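Local coordinates for AvrRxo1-ORF1 (Xanthomonas oryzae pv. oryzicola, PDB 4Z8U), which is a type III effector with a zeta-toxin-like P-loop fold, probably a nucleotide-binding kinase, held here in complex with its partner AvrRxo1-ORF2, at residues Gly282-Lys287 against Lys320-Ala325. Residues are numbered along the deposited sequence; the frame is centred on the assembly and turned at random.
Sequences GDLADK and KSWSAA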
loop_
_atom_site.group_PDB
_atom_site.type_symbol
_atom_site.label_atom_id
_atom_site.label_comp_id
_atom_site.label_asym_id
_atom_site.label_seq_id
_atom_site.Cartn_x
_atom_site.Cartn_y
_atom_site.Cartn_z
ATOM N N GLY A 282 8.354 -3.990 7.036
ATOM C CA GLY A 282 7.981 -2.534 7.163
ATOM C C GLY A 282 8.001 -2.153 8.636
ATOM O O GLY A 282 7.611 -2.998 9.468
ATOM N N ASP A 283 8.383 -0.927 8.971
ATOM C CA ASP A 283 8.381 -0.521 10.371
ATOM C C ASP A 283 7.974 0.933 10.590
ATOM O O ASP A 283 8.823 1.824 10.582
ATOM C CB ASP A 283 9.755 -0.776 10.998
ATOM C CG ASP A 283 9.660 -1.477 12.338
ATOM O OD1 ASP A 283 8.566 -1.466 12.941
ATOM O OD2 ASP A 283 10.680 -2.040 12.789
ATOM N N LEU A 284 6.682 1.174 10.802
ATOM C CA LEU A 284 6.256 2.480 11.199
ATOM C C LEU A 284 6.763 2.773 12.641
ATOM O O LEU A 284 6.825 3.965 13.058
ATOM C CB LEU A 284 4.720 2.478 11.188
ATOM C CG LEU A 284 4.016 3.755 11.436
ATOM C CD1 LEU A 284 4.296 4.812 10.352
ATOM C CD2 LEU A 284 2.477 3.574 11.615
ATOM N N ALA A 285 7.057 1.709 13.450
ATOM C CA ALA A 285 7.414 1.870 14.821
ATOM C C ALA A 285 8.701 2.722 14.888
ATOM O O ALA A 285 8.918 3.494 15.878
ATOM C CB ALA A 285 7.693 0.526 15.466
ATOM N N ASP A 286 9.521 2.614 13.815
ATOM C CA ASP A 286 10.812 3.338 13.853
ATOM C C ASP A 286 10.752 4.727 13.199
ATOM O O ASP A 286 11.773 5.500 13.214
ATOM C CB ASP A 286 11.900 2.508 13.166
ATOM C CG ASP A 286 12.162 1.186 13.847
ATOM O OD1 ASP A 286 12.243 1.126 15.073
ATOM O OD2 ASP A 286 12.341 0.172 13.129
ATOM N N LYS A 287 9.621 5.088 12.634
ATOM C CA LYS A 287 9.482 6.412 12.015
ATOM C C LYS A 287 9.638 7.523 13.042
ATOM O O LYS A 287 9.049 7.474 14.126
ATOM C CB LYS A 287 8.170 6.501 11.233
ATOM C CG LYS A 287 7.879 7.894 10.694
ATOM C CD LYS A 287 8.898 8.355 9.668
ATOM C CE LYS A 287 8.643 9.841 9.338
ATOM N NZ LYS A 287 9.530 10.317 8.203
ATOM N N LYS A 320 11.553 11.672 18.489
ATOM C CA LYS A 320 11.453 10.280 18.976
ATOM C C LYS A 320 10.764 9.425 17.905
ATOM O O LYS A 320 9.967 9.956 17.115
ATOM C CB LYS A 320 10.667 10.286 20.291
ATOM C CG LYS A 320 11.536 10.626 21.508
ATOM C CD LYS A 320 10.706 10.480 22.796
ATOM C CE LYS A 320 11.549 10.700 24.072
ATOM N NZ LYS A 320 11.922 12.144 24.009
ATOM N N SER A 321 11.023 8.111 17.908
ATOM C CA SER A 321 10.262 7.269 16.970
ATOM C C SER A 321 8.818 7.149 17.517
ATOM O O SER A 321 8.581 7.390 18.659
ATOM C CB SER A 321 10.866 5.875 16.812
ATOM O OG SER A 321 10.835 5.236 18.078
ATOM N N TRP A 322 7.881 6.692 16.673
ATOM C CA TRP A 322 6.550 6.471 17.229
ATOM C C TRP A 322 6.608 5.518 18.401
ATOM O O TRP A 322 5.881 5.655 19.368
ATOM C CB TRP A 322 5.662 5.787 16.137
ATOM C CG TRP A 322 5.070 6.665 15.103
ATOM C CD1 TRP A 322 5.225 6.603 13.722
ATOM C CD2 TRP A 322 4.147 7.750 15.333
ATOM N NE1 TRP A 322 4.439 7.498 13.120
ATOM C CE2 TRP A 322 3.786 8.258 14.009
ATOM C CE3 TRP A 322 3.576 8.314 16.473
ATOM C CZ2 TRP A 322 2.881 9.281 13.843
ATOM C CZ3 TRP A 322 2.639 9.351 16.305
ATOM C CH2 TRP A 322 2.316 9.847 15.016
ATOM N N SER A 323 7.468 4.492 18.346
ATOM C CA SER A 323 7.543 3.441 19.389
ATOM C C SER A 323 8.078 4.105 20.681
ATOM O O SER A 323 7.429 3.967 21.711
ATOM C CB SER A 323 8.507 2.324 18.919
ATOM O OG SER A 323 8.452 1.307 19.892
ATOM N N ALA A 324 9.150 4.933 20.581
ATOM C CA ALA A 324 9.665 5.623 21.753
ATOM C C ALA A 324 8.673 6.638 22.347
ATOM O O ALA A 324 8.562 6.799 23.604
ATOM C CB ALA A 324 10.982 6.346 21.394
ATOM N N ALA A 325 7.957 7.328 21.460
ATOM C CA ALA A 325 6.987 8.370 21.862
ATOM C C ALA A 325 5.855 7.715 22.602
ATOM O O ALA A 325 5.492 8.111 23.729
ATOM C CB ALA A 325 6.454 9.082 20.633
HETATM O O HOH W 1 12.502 3.045 17.946
#
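Trp322 sets the pyrrole side of its indole against turn 284-287. Trp322 CD1 lies 3.8 Å from Leu284 CG, and Leu284 CD1 comes 3.9 Å from Trp322 NE1. With CG anti to the backbone N (chi1 -174°), the Leu284 side chain extends to the ring. Leu284 O sits at the ring edge, in plane, 3.2 Å from Trp322 CD1. The same carbonyl accepts from Lys287 N, which closes the turn. Trp322 NE1 is hydrogen-bonded to Glu190 OE2, while Leu193 and Tyr210 pack on Leu284 and Trp322, so the contact joins helix 322-331 to helices 189-198 and 210-222.

Two backbone hydrogen bonds link the loop to the first turn of that helix. Trp322 N donates to Lys287 O at 2.9 Å, nearly in line with the C=O bond but bent at the hydrogen (138°). Ser323 N donates to a lone pair of Ala285 O at 3.0 Å. Ser321 is the N-cap, its OG accepting from Ala324 N at 3.0 Å (N-H...O angle 168°). A water lies 2.8 Å from Ser321 OG and bonds weakly to Asp286 OD1. Three successive amides at the helix start thus have acceptors, so capping is shared between Ser321 and the loop.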